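Side-chain contacts in 5-oxopent-3-ene-1,2,5-tricarboxylate decarboxylase (PDB 6IYM), which belongs to the fumarylacetoacetate hydrolase family and holds a magnesium ion between acidic side chains: residues 66-71 against 102-107; 125-130 against 188-193; 151-156 against 236-241; 220-225 against 229-234. One frame throughout, in Å; residues are numbered along the deposited sequence.

Overall arrangement
All four contacts are buried and join apolar side chains; they differ in what lies beside them. Interaction 3 is the most central, with interactions 1 and 2 farther out and interaction 4 the most peripheral, about 16 Å from the centre of the chain. Interactions 2 and 3 share the magnesium ion and neighbouring strands of one sheet, which 121-131 links by pairing with both 147-158 and 236-238. Interaction 1 sets a proline-rich loop against the same sheet. Interaction 4 folds the chain back on helix 218-225, whose Ile221 and Leu222 pack on Ile129 and Ile237 of interactions 2 and 3. Interactions 1 and 4 also touch the second subunit, through flanking residues and, in interaction 4, Met229 itself.

Interaction 1: residues 66-71 against 102-107; sequences YLPPRN and SSIVGP
Tyr66, whose carbonyl O comes within 4.5 Å of Ile104 CG2, carries the one aromatic ring in these two segments. At the edge of that ring, in its plane, sits Pro68 CA, and Phe180 of strand 178-186 meets the ring in a T-shaped (edge-to-face) pair. The tyrosine side chain leaves its backbone in a direction away from segment 102-107; its OH is hydrogen-bonded to Gly234 O and lies against Val236 and Ile130. The contact proper therefore falls to Pro68 and Ile104, which reach toward each other. The CD corner of the proline ring is 3.7 Å from Ile104 CG1, and Pro68 CG is 4.1 Å from Ile104 CD1. With CG1 anti to the carbonyl carbon (chi1 -66°), the isoleucine sends its longer branch to the proline. In the fold, this closes an irregular loop that leads into strand 72-75 over the short strand 104-105, itself paired in parallel with 178-186 in the large mixed sheet. Farther along the loop, Arg70 forms a salt bridge with Asp235 and a hydrogen bond with Ser102 OG of the second subunit.

Interaction 2: residues 125-130 against 188-193; sequences GELAII and DAFDPA. Unlike the reference sequence in segment 188-193: Ala189 (reference Ser). With MG (magnesium ion), chain C.
The metal-bearing strand 121-131 of the fumarylacetoacetate hydrolase fold meets a loop through one residue, Leu127, which packs on Phe190 and Pro192. Its two methyl branches divide the work. Leu127 CD1 approaches Phe190 CE2 at 4.3 Å, obliquely to the ring, while Leu127 CD2 lies 4.0 Å from Pro192 CB. The leucine has its CG anti to the backbone N (chi1 173°), which carries both methyls out from the strand to where the two partners converge. All three groups are apolar, so van der Waals contact is what joins the segments. The loop is shaped locally by an Asx turn: Asp191 OD1 accepts a hydrogen bond from Ala193 N at 2.9 Å, the donor standing 36° out of the carboxylate plane, and the turn brackets Pro192. One residue before Leu127, the side chain of Glu126 leaves the strand on the other face. Extended beyond CG, it puts OE2 2.0 Å from the magnesium ion, a site completed on the protein side by Glu124 and Asp155, and its OE1 accepts from Gly240 N, which helps fix the carboxylate. Tyr150 of strand 147-158 touches Leu127, Phe190 and Pro192 alike; Val218 of helix 218-225 packs on Pro192, and Ile268 on Phe190.

Interaction 3: residues 151-156 against 236-241; sequences SIINDV and VIATGT. With MG (magnesium ion), chain C.
Strands 151-154 and 236-238 both pair with strand 121-131, and Ile153 and Ala238 come to 6.5 Å between their CA atoms. Across that gap Ile153 points its side chain at the second strand and splits it between two residues. CG1 stands anti to the carbonyl carbon (chi1 -72°), and this branch runs to Val236: Ile153 CG1 and CD1 are each 4.1 Å from Val236 CG1, the two side chains lying at a slant to each other. The other branch, Ile153 CG2, faces Ala238 CB at 4.2 Å. Ala128 of strand 121-131 and Phe180 and Cys178 of strand 178-186 also pack on the isoleucine. Beyond the strand, Asp155 is the centre of an inverse gamma turn and has CG anti to its own N (chi1 174°). From there Asp155 OD2 binds the magnesium ion at 2.1 Å and also meets Lys172 NZ, while OD1 forms a salt bridge with Lys99. The chemistry thus changes within two residues: wholly apolar contact between the strands, made without directional bonds, gives way at the strand end to a carboxylate held by the magnesium ion and two lysines, which probably fix its orientation.

Interaction 4: residues 220-225 against 229-234; sequences TILTEV and MTLEAG
Val225, on the last turn of helix 218-225, is met from two directions by Met229 and Leu231 as the chain doubles back from the helix toward strand 236-238. This is a helix-to-strand connection in the fumarylacetoacetate hydrolase fold, and a single methyl group does most of the work. Val225 CG1, anti to the backbone N (chi1 170°), lies 3.8 Å from Leu231 CD2 and equally 3.8 Å from Met229 CE. The two partners are turned differently against it: the leucine crosses the valine at about a right angle, whereas valine and methionine cross obliquely. One turn earlier on the helix, Leu222 extends along the same side and offers CD2 to Leu231 CD1 at 4.4 Å, so the leucine of the loop divides its two methyls between two helix residues. Ile131 of strand 121-131 packs on both Leu222 and Leu231, tying the helix and the returning loop to the large sheet. Phe94 also lies on Val225, and Phe169 of the second subunit packs on Met229, which places this corner of the chain beside the dimer interface. Close by, Thr230 OG1 is hydrogen-bonded to Asp175 of the second subunit, and Thr230 O accepts from Arg70. The methionine is extended as far as its sulfur and then bends at chi3 (68°), a turn that brings the terminal methyl alongside the last helical residue, where Met229 CE rests 3.6 Å from the carbonyl oxygen Val225 O.

Interaction 1: residues 66-71 against 102-107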
loop_
_atom_site.group_PDB
_atom_site.type_symbol
_atom_site.label_atom_id
_atom_site.label_comp_id
_atom_site.label_asym_id
_atom_site.label_seq_id
_atom_site.Cartn_x
_atom_site.Cartn_y
_atom_site.Cartn_z
ATOM N N TYR A 66 8.191 8.627 -10.244
ATOM C CA TYR A 66 8.348 9.008 -8.813
ATOM C C TYR A 66 8.199 7.748 -7.971
ATOM O O TYR A 66 7.927 6.685 -8.569
ATOM C CB TYR A 66 7.310 10.054 -8.408
ATOM C CG TYR A 66 5.899 9.650 -8.750
ATOM C CD1 TYR A 66 5.164 8.829 -7.922
ATOM C CD2 TYR A 66 5.327 10.048 -9.942
ATOM C CE1 TYR A 66 3.862 8.471 -8.238
ATOM C CE2 TYR A 66 4.037 9.691 -10.281
ATOM C CZ TYR A 66 3.302 8.903 -9.426
ATOM O OH TYR A 66 2.031 8.563 -9.779
ATOM N N LEU A 67 8.452 7.863 -6.672
ATOM C CA LEU A 67 8.152 6.820 -5.661
ATOM C C LEU A 67 6.696 7.013 -5.250
ATOM O O LEU A 67 6.335 8.049 -4.692
ATOM C CB LEU A 67 9.117 6.950 -4.481
ATOM C CG LEU A 67 8.993 5.866 -3.408
ATOM C CD1 LEU A 67 9.529 4.535 -3.912
ATOM C CD2 LEU A 67 9.713 6.277 -2.128
ATOM N N PRO A 68 5.789 6.067 -5.575
ATOM C CA PRO A 68 4.372 6.283 -5.328
ATOM C C PRO A 68 4.204 6.479 -3.821
ATOM O O PRO A 68 4.835 5.788 -3.026
ATOM C CB PRO A 68 3.667 5.023 -5.850
ATOM C CG PRO A 68 4.725 4.225 -6.583
ATOM C CD PRO A 68 6.069 4.726 -6.092
ATOM N N PRO A 69 3.388 7.458 -3.387
ATOM C CA PRO A 69 3.232 7.745 -1.960
ATOM C C PRO A 69 2.512 6.608 -1.213
ATOM O O PRO A 69 2.581 6.561 -0.002
ATOM C CB PRO A 69 2.399 9.038 -1.989
ATOM C CG PRO A 69 1.561 8.901 -3.249
ATOM C CD PRO A 69 2.548 8.315 -4.242
ATOM N N ARG A 70 1.833 5.714 -1.940
ATOM C CA ARG A 70 1.207 4.519 -1.336
ATOM C C ARG A 70 1.287 3.339 -2.314
ATOM O O ARG A 70 1.755 3.548 -3.449
ATOM C CB ARG A 70 -0.185 4.916 -0.822
ATOM C CG ARG A 70 -1.288 4.983 -1.859
ATOM C CD ARG A 70 -2.457 5.713 -1.212
ATOM N NE ARG A 70 -3.677 5.692 -2.007
ATOM C CZ ARG A 70 -4.918 5.610 -1.521
ATOM N NH1 ARG A 70 -5.137 5.507 -0.219
ATOM N NH2 ARG A 70 -5.940 5.611 -2.354
ATOM N N ASN A 71 0.876 2.132 -1.897
ATOM C CA ASN A 71 1.084 0.936 -2.743
ATOM C C ASN A 71 0.406 1.187 -4.089
ATOM O O ASN A 71 -0.651 1.846 -4.130
ATOM C CB ASN A 71 0.531 -0.355 -2.166
ATOM C CG ASN A 71 1.189 -0.793 -0.877
ATOM O OD1 ASN A 71 1.878 -0.026 -0.227
ATOM N ND2 ASN A 71 0.925 -2.023 -0.479
ATOM N N SER A 102 8.439 -0.069 -2.186
ATOM C CA SER A 102 9.809 -0.618 -2.089
ATOM C C SER A 102 10.129 -1.490 -3.331
ATOM O O SER A 102 11.305 -1.725 -3.550
ATOM C CB SER A 102 9.955 -1.392 -0.811
ATOM O OG SER A 102 9.030 -2.488 -0.767
ATOM N N SER A 103 9.134 -1.972 -4.105
ATOM C CA SER A 103 9.362 -2.875 -5.281
ATOM C C SER A 103 9.641 -2.095 -6.566
ATOM O O SER A 103 10.129 -2.728 -7.536
ATOM C CB SER A 103 8.244 -3.858 -5.486
ATOM O OG SER A 103 7.078 -3.228 -5.995
ATOM N N ILE A 104 9.419 -0.783 -6.568
ATOM C CA ILE A 104 9.574 0.106 -7.758
ATOM C C ILE A 104 11.042 0.178 -8.176
ATOM O O ILE A 104 11.882 0.341 -7.323
ATOM C CB ILE A 104 9.050 1.511 -7.454
ATOM C CG1 ILE A 104 7.531 1.526 -7.229
ATOM C CG2 ILE A 104 9.503 2.480 -8.533
ATOM C CD1 ILE A 104 6.718 1.201 -8.445
ATOM N N VAL A 105 11.291 0.076 -9.476
ATOM C CA VAL A 105 12.568 0.457 -10.130
ATOM C C VAL A 105 12.169 1.206 -11.388
ATOM O O VAL A 105 11.009 1.080 -11.809
ATOM C CB VAL A 105 13.451 -0.774 -10.431
ATOM C CG1 VAL A 105 13.774 -1.561 -9.165
ATOM C CG2 VAL A 105 12.836 -1.704 -11.471
ATOM N N GLY A 106 13.116 1.920 -11.980
ATOM C CA GLY A 106 12.870 2.777 -13.147
ATOM C C GLY A 106 13.382 2.127 -14.423
ATOM O O GLY A 106 13.838 0.992 -14.415
ATOM N N PRO A 107 13.334 2.838 -15.560
ATOM C CA PRO A 107 13.801 2.277 -16.821
ATOM C C PRO A 107 15.245 1.731 -16.755
ATOM O O PRO A 107 16.100 2.355 -16.135
ATOM C CB PRO A 107 13.664 3.461 -17.781
ATOM C CG PRO A 107 12.568 4.290 -17.192
ATOM C CD PRO A 107 12.774 4.185 -15.693
#

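Interaction 2: residues 125-130 against 188-193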
loop_
_atom_site.group_PDB
_atom_site.type_symbol
_atom_site.label_atom_id
_atom_site.label_comp_id
_atom_site.label_asym_id
_atom_site.label_seq_id
_atom_site.Cartn_x
_atom_site.Cartn_y
_atom_site.Cartn_z
ATOM N N GLY A 125 2.912 -6.972 -18.587
ATOM C CA GLY A 125 2.968 -5.602 -19.124
ATOM C C GLY A 125 1.643 -4.923 -18.949
ATOM O O GLY A 125 0.610 -5.592 -19.197
ATOM N N GLU A 126 1.625 -3.673 -18.483
ATOM C CA GLU A 126 0.337 -3.037 -18.045
ATOM C C GLU A 126 0.313 -1.519 -18.274
ATOM O O GLU A 126 1.358 -0.836 -18.079
ATOM C CB GLU A 126 0.079 -3.359 -16.575
ATOM C CG GLU A 126 -0.032 -4.843 -16.259
ATOM C CD GLU A 126 -0.733 -5.235 -14.947
ATOM O OE1 GLU A 126 -1.388 -4.354 -14.319
ATOM O OE2 GLU A 126 -0.684 -6.453 -14.587
ATOM N N LEU A 127 -0.854 -1.006 -18.664
ATOM C CA LEU A 127 -1.144 0.446 -18.702
ATOM C C LEU A 127 -1.400 0.911 -17.271
ATOM O O LEU A 127 -2.224 0.293 -16.587
ATOM C CB LEU A 127 -2.372 0.695 -19.574
ATOM C CG LEU A 127 -2.900 2.128 -19.577
ATOM C CD1 LEU A 127 -1.864 3.080 -20.135
ATOM C CD2 LEU A 127 -4.198 2.208 -20.377
ATOM N N ALA A 128 -0.694 1.943 -16.843
ATOM C CA ALA A 128 -0.812 2.531 -15.502
ATOM C C ALA A 128 -1.584 3.838 -15.610
ATOM O O ALA A 128 -1.162 4.679 -16.405
ATOM C CB ALA A 128 0.551 2.792 -14.935
ATOM N N ILE A 129 -2.666 3.987 -14.841
ATOM C CA ILE A 129 -3.350 5.302 -14.614
ATOM C C ILE A 129 -2.626 6.083 -13.507
ATOM O O ILE A 129 -2.466 5.544 -12.387
ATOM C CB ILE A 129 -4.827 5.101 -14.230
ATOM C CG1 ILE A 129 -5.579 4.228 -15.235
ATOM C CG2 ILE A 129 -5.505 6.449 -14.021
ATOM C CD1 ILE A 129 -6.904 3.702 -14.692
ATOM N N ILE A 130 -2.290 7.341 -13.773
ATOM C CA ILE A 130 -1.697 8.282 -12.786
ATOM C C ILE A 130 -2.765 9.282 -12.318
ATOM O O ILE A 130 -3.188 10.103 -13.118
ATOM C CB ILE A 130 -0.499 8.999 -13.406
ATOM C CG1 ILE A 130 0.488 8.013 -14.036
ATOM C CG2 ILE A 130 0.165 9.875 -12.363
ATOM C CD1 ILE A 130 1.235 7.191 -13.024
ATOM N N ASP A 188 -4.744 14.617 -21.514
ATOM C CA ASP A 188 -5.237 15.425 -22.653
ATOM C C ASP A 188 -4.646 14.873 -23.961
ATOM O O ASP A 188 -5.354 14.927 -24.951
ATOM C CB ASP A 188 -4.931 16.910 -22.423
ATOM C CG ASP A 188 -6.111 17.800 -22.780
ATOM O OD1 ASP A 188 -7.244 17.433 -22.414
ATOM O OD2 ASP A 188 -5.894 18.829 -23.455
ATOM N N ALA A 189 -3.435 14.303 -23.926
ATOM C CA ALA A 189 -2.610 13.883 -25.086
ATOM C C ALA A 189 -2.729 12.382 -25.361
ATOM O O ALA A 189 -1.921 11.875 -26.161
ATOM C CB ALA A 189 -1.162 14.229 -24.834
ATOM N N PHE A 190 -3.662 11.678 -24.728
ATOM C CA PHE A 190 -3.660 10.194 -24.735
ATOM C C PHE A 190 -5.072 9.660 -24.535
ATOM O O PHE A 190 -5.630 9.981 -23.482
ATOM C CB PHE A 190 -2.736 9.677 -23.634
ATOM C CG PHE A 190 -2.433 8.210 -23.738
ATOM C CD1 PHE A 190 -1.409 7.758 -24.562
ATOM C CD2 PHE A 190 -3.231 7.285 -23.101
ATOM C CE1 PHE A 190 -1.147 6.401 -24.666
ATOM C CE2 PHE A 190 -2.970 5.926 -23.202
ATOM C CZ PHE A 190 -1.920 5.486 -23.980
ATOM N N ASP A 191 -5.590 8.880 -25.498
ATOM C CA ASP A 191 -6.884 8.153 -25.402
ATOM C C ASP A 191 -6.558 6.682 -25.163
ATOM O O ASP A 191 -5.916 6.043 -25.988
ATOM C CB ASP A 191 -7.742 8.364 -26.658
ATOM C CG ASP A 191 -9.153 7.773 -26.626
ATOM O OD1 ASP A 191 -9.419 6.867 -25.812
ATOM O OD2 ASP A 191 -9.987 8.222 -27.435
ATOM N N PRO A 192 -6.940 6.106 -24.008
ATOM C CA PRO A 192 -6.710 4.682 -23.748
ATOM C C PRO A 192 -7.695 3.672 -24.371
ATOM O O PRO A 192 -7.603 2.475 -24.026
ATOM C CB PRO A 192 -6.816 4.661 -22.212
ATOM C CG PRO A 192 -7.864 5.688 -21.910
ATOM C CD PRO A 192 -7.546 6.811 -22.865
ATOM N N ALA A 193 -8.612 4.117 -25.240
ATOM C CA ALA A 193 -9.653 3.257 -25.877
ATOM C C ALA A 193 -9.021 2.073 -26.620
ATOM O O ALA A 193 -9.554 0.930 -26.510
ATOM C CB ALA A 193 -10.489 4.059 -26.845
HETATM MG MG MG C . -1.099 -7.632 -13.055
#

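Interaction 3: residues 151-156 against 236-241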
loop_
_atom_site.group_PDB
_atom_site.type_symbol
_atom_site.label_atom_id
_atom_site.label_comp_id
_atom_site.label_asym_id
_atom_site.label_seq_id
_atom_site.Cartn_x
_atom_site.Cartn_y
_atom_site.Cartn_z
ATOM N N SER A 151 1.189 5.789 -17.752
ATOM C CA SER A 151 2.570 5.249 -17.848
ATOM C C SER A 151 2.498 3.733 -17.969
ATOM O O SER A 151 1.400 3.181 -18.198
ATOM C CB SER A 151 3.384 5.710 -16.648
ATOM O OG SER A 151 4.775 5.544 -16.854
ATOM N N ILE A 152 3.642 3.078 -17.855
ATOM C CA ILE A 152 3.747 1.602 -17.957
ATOM C C ILE A 152 4.171 1.081 -16.595
ATOM O O ILE A 152 4.975 1.727 -15.950
ATOM C CB ILE A 152 4.725 1.187 -19.064
ATOM C CG1 ILE A 152 4.546 2.058 -20.310
ATOM C CG2 ILE A 152 4.586 -0.296 -19.355
ATOM C CD1 ILE A 152 5.515 1.763 -21.442
ATOM N N ILE A 153 3.581 -0.033 -16.195
ATOM C CA ILE A 153 3.986 -0.880 -15.052
ATOM C C ILE A 153 4.267 -2.273 -15.610
ATOM O O ILE A 153 3.469 -2.744 -16.414
ATOM C CB ILE A 153 2.875 -0.900 -13.988
ATOM C CG1 ILE A 153 2.802 0.445 -13.279
ATOM C CG2 ILE A 153 3.062 -2.041 -13.010
ATOM C CD1 ILE A 153 3.882 0.624 -12.288
ATOM N N ASN A 154 5.364 -2.891 -15.177
ATOM C CA ASN A 154 5.591 -4.349 -15.304
ATOM C C ASN A 154 5.276 -4.943 -13.934
ATOM O O ASN A 154 6.086 -4.747 -12.983
ATOM C CB ASN A 154 6.999 -4.671 -15.810
ATOM C CG ASN A 154 7.170 -6.118 -16.227
ATOM O OD1 ASN A 154 6.334 -6.977 -15.920
ATOM N ND2 ASN A 154 8.302 -6.414 -16.832
ATOM N N ASP A 155 4.136 -5.629 -13.837
ATOM C CA ASP A 155 3.656 -6.256 -12.579
ATOM C C ASP A 155 4.419 -7.564 -12.461
ATOM O O ASP A 155 3.819 -8.621 -12.674
ATOM C CB ASP A 155 2.121 -6.400 -12.575
ATOM C CG ASP A 155 1.499 -7.159 -11.397
ATOM O OD1 ASP A 155 2.203 -7.415 -10.406
ATOM O OD2 ASP A 155 0.287 -7.523 -11.487
ATOM N N VAL A 156 5.707 -7.493 -12.171
ATOM C CA VAL A 156 6.560 -8.709 -12.024
ATOM C C VAL A 156 5.988 -9.519 -10.845
ATOM O O VAL A 156 5.585 -8.902 -9.838
ATOM C CB VAL A 156 8.052 -8.367 -11.830
ATOM C CG1 VAL A 156 8.880 -9.623 -11.574
ATOM C CG2 VAL A 156 8.631 -7.569 -12.980
ATOM N N VAL A 236 -1.105 5.300 -8.433
ATOM C CA VAL A 236 -0.778 4.534 -9.671
ATOM C C VAL A 236 -1.710 3.323 -9.724
ATOM O O VAL A 236 -1.645 2.466 -8.830
ATOM C CB VAL A 236 0.698 4.095 -9.720
ATOM C CG1 VAL A 236 1.046 3.368 -11.015
ATOM C CG2 VAL A 236 1.644 5.263 -9.527
ATOM N N ILE A 237 -2.539 3.226 -10.752
ATOM C CA ILE A 237 -3.443 2.059 -10.897
ATOM C C ILE A 237 -2.970 1.249 -12.101
ATOM O O ILE A 237 -3.032 1.778 -13.256
ATOM C CB ILE A 237 -4.907 2.528 -10.993
ATOM C CG1 ILE A 237 -5.237 3.492 -9.856
ATOM C CG2 ILE A 237 -5.850 1.330 -11.001
ATOM C CD1 ILE A 237 -6.613 4.089 -9.916
ATOM N N ALA A 238 -2.563 0.006 -11.859
ATOM C CA ALA A 238 -2.130 -0.934 -12.907
ATOM C C ALA A 238 -3.379 -1.663 -13.423
ATOM O O ALA A 238 -4.013 -2.310 -12.617
ATOM C CB ALA A 238 -1.101 -1.863 -12.352
ATOM N N THR A 239 -3.707 -1.563 -14.725
ATOM C CA THR A 239 -5.063 -1.865 -15.257
ATOM C C THR A 239 -5.155 -3.277 -15.828
ATOM O O THR A 239 -6.161 -3.552 -16.513
ATOM C CB THR A 239 -5.525 -0.808 -16.265
ATOM O OG1 THR A 239 -4.586 -0.764 -17.331
ATOM C CG2 THR A 239 -5.630 0.575 -15.650
ATOM N N GLY A 240 -4.202 -4.146 -15.485
ATOM C CA GLY A 240 -4.156 -5.564 -15.896
ATOM C C GLY A 240 -3.287 -5.751 -17.134
ATOM O O GLY A 240 -2.800 -4.749 -17.680
ATOM N N THR A 241 -3.168 -6.984 -17.611
ATOM C CA THR A 241 -2.170 -7.426 -18.596
ATOM C C THR A 241 -2.843 -8.230 -19.692
ATOM O O THR A 241 -3.776 -8.976 -19.422
ATOM C CB THR A 241 -1.081 -8.205 -17.859
ATOM O OG1 THR A 241 0.049 -8.135 -18.729
ATOM C CG2 THR A 241 -1.475 -9.627 -17.510
HETATM MG MG MG C . -1.099 -7.632 -13.055
#

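Interaction 4: residues 220-225 against 229-234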
loop_
_atom_site.group_PDB
_atom_site.type_symbol
_atom_site.label_atom_id
_atom_site.label_comp_id
_atom_site.label_asym_id
_atom_site.label_seq_id
_atom_site.Cartn_x
_atom_site.Cartn_y
_atom_site.Cartn_z
ATOM N N THR A 220 -14.374 2.791 -16.148
ATOM C CA THR A 220 -15.011 1.789 -15.237
ATOM C C THR A 220 -14.077 1.433 -14.072
ATOM O O THR A 220 -14.548 1.241 -12.938
ATOM C CB THR A 220 -15.395 0.511 -15.988
ATOM O OG1 THR A 220 -16.071 0.932 -17.165
ATOM C CG2 THR A 220 -16.279 -0.430 -15.206
ATOM N N ILE A 221 -12.780 1.278 -14.336
ATOM C CA ILE A 221 -11.806 0.991 -13.250
ATOM C C ILE A 221 -11.890 2.145 -12.235
ATOM O O ILE A 221 -12.104 1.858 -11.058
ATOM C CB ILE A 221 -10.383 0.774 -13.811
ATOM C CG1 ILE A 221 -10.258 -0.593 -14.498
ATOM C CG2 ILE A 221 -9.366 0.969 -12.709
ATOM C CD1 ILE A 221 -9.103 -0.709 -15.442
ATOM N N LEU A 222 -11.760 3.396 -12.679
ATOM C CA LEU A 222 -11.773 4.596 -11.799
ATOM C C LEU A 222 -13.067 4.646 -10.975
ATOM O O LEU A 222 -12.988 4.767 -9.733
ATOM C CB LEU A 222 -11.631 5.842 -12.668
ATOM C CG LEU A 222 -10.267 6.038 -13.325
ATOM C CD1 LEU A 222 -10.353 7.137 -14.379
ATOM C CD2 LEU A 222 -9.215 6.370 -12.292
ATOM N N THR A 223 -14.212 4.527 -11.652
ATOM C CA THR A 223 -15.581 4.446 -11.062
ATOM C C THR A 223 -15.645 3.377 -9.962
ATOM O O THR A 223 -16.117 3.689 -8.851
ATOM C CB THR A 223 -16.582 4.141 -12.180
ATOM O OG1 THR A 223 -16.775 5.393 -12.854
ATOM C CG2 THR A 223 -17.850 3.506 -11.663
ATOM N N GLU A 224 -15.193 2.152 -10.245
ATOM C CA GLU A 224 -15.345 0.990 -9.328
ATOM C C GLU A 224 -14.361 1.087 -8.151
ATOM O O GLU A 224 -14.745 0.775 -7.017
ATOM C CB GLU A 224 -15.112 -0.304 -10.102
ATOM C CG GLU A 224 -16.245 -0.662 -11.031
ATOM C CD GLU A 224 -17.452 -1.201 -10.294
ATOM O OE1 GLU A 224 -17.328 -2.296 -9.692
ATOM O OE2 GLU A 224 -18.498 -0.506 -10.288
ATOM N N VAL A 225 -13.119 1.477 -8.417
ATOM C CA VAL A 225 -12.012 1.495 -7.421
ATOM C C VAL A 225 -12.344 2.516 -6.338
ATOM O O VAL A 225 -12.085 2.225 -5.176
ATOM C CB VAL A 225 -10.661 1.783 -8.104
ATOM C CG1 VAL A 225 -9.545 2.042 -7.117
ATOM C CG2 VAL A 225 -10.275 0.623 -9.002
ATOM N N MET A 229 -13.851 4.518 -1.378
ATOM C CA MET A 229 -12.373 4.600 -1.158
ATOM C C MET A 229 -11.800 5.824 -1.873
ATOM O O MET A 229 -11.868 5.871 -3.125
ATOM C CB MET A 229 -11.635 3.358 -1.652
ATOM C CG MET A 229 -10.245 3.276 -1.031
ATOM S SD MET A 229 -9.251 1.913 -1.670
ATOM C CE MET A 229 -8.992 2.452 -3.352
ATOM N N THR A 230 -11.217 6.759 -1.117
ATOM C CA THR A 230 -10.553 7.978 -1.656
ATOM C C THR A 230 -9.293 7.584 -2.441
ATOM O O THR A 230 -8.462 6.796 -1.912
ATOM C CB THR A 230 -10.259 8.991 -0.540
ATOM O OG1 THR A 230 -11.513 9.403 0.012
ATOM C CG2 THR A 230 -9.514 10.217 -1.016
ATOM N N LEU A 231 -9.179 8.098 -3.677
ATOM C CA LEU A 231 -7.938 8.036 -4.474
ATOM C C LEU A 231 -7.149 9.304 -4.164
ATOM O O LEU A 231 -7.767 10.383 -4.153
ATOM C CB LEU A 231 -8.277 7.923 -5.960
ATOM C CG LEU A 231 -9.108 6.705 -6.370
ATOM C CD1 LEU A 231 -9.358 6.703 -7.885
ATOM C CD2 LEU A 231 -8.417 5.423 -5.939
ATOM N N GLU A 232 -5.850 9.167 -3.925
ATOM C CA GLU A 232 -4.909 10.291 -3.666
ATOM C C GLU A 232 -4.221 10.715 -4.968
ATOM O O GLU A 232 -3.876 9.862 -5.756
ATOM C CB GLU A 232 -3.834 9.894 -2.652
ATOM C CG GLU A 232 -4.370 9.188 -1.416
ATOM C CD GLU A 232 -5.117 10.069 -0.422
ATOM O OE1 GLU A 232 -5.159 11.296 -0.634
ATOM O OE2 GLU A 232 -5.662 9.516 0.563
ATOM N N ALA A 233 -3.984 12.012 -5.144
ATOM C CA ALA A 233 -3.072 12.560 -6.165
ATOM C C ALA A 233 -1.767 11.749 -6.119
ATOM O O ALA A 233 -1.233 11.533 -5.026
ATOM C CB ALA A 233 -2.836 14.034 -5.927
ATOM N N GLY A 234 -1.328 11.241 -7.269
ATOM C CA GLY A 234 -0.097 10.436 -7.387
ATOM C C GLY A 234 -0.341 8.956 -7.197
ATOM O O GLY A 234 0.654 8.176 -7.277
#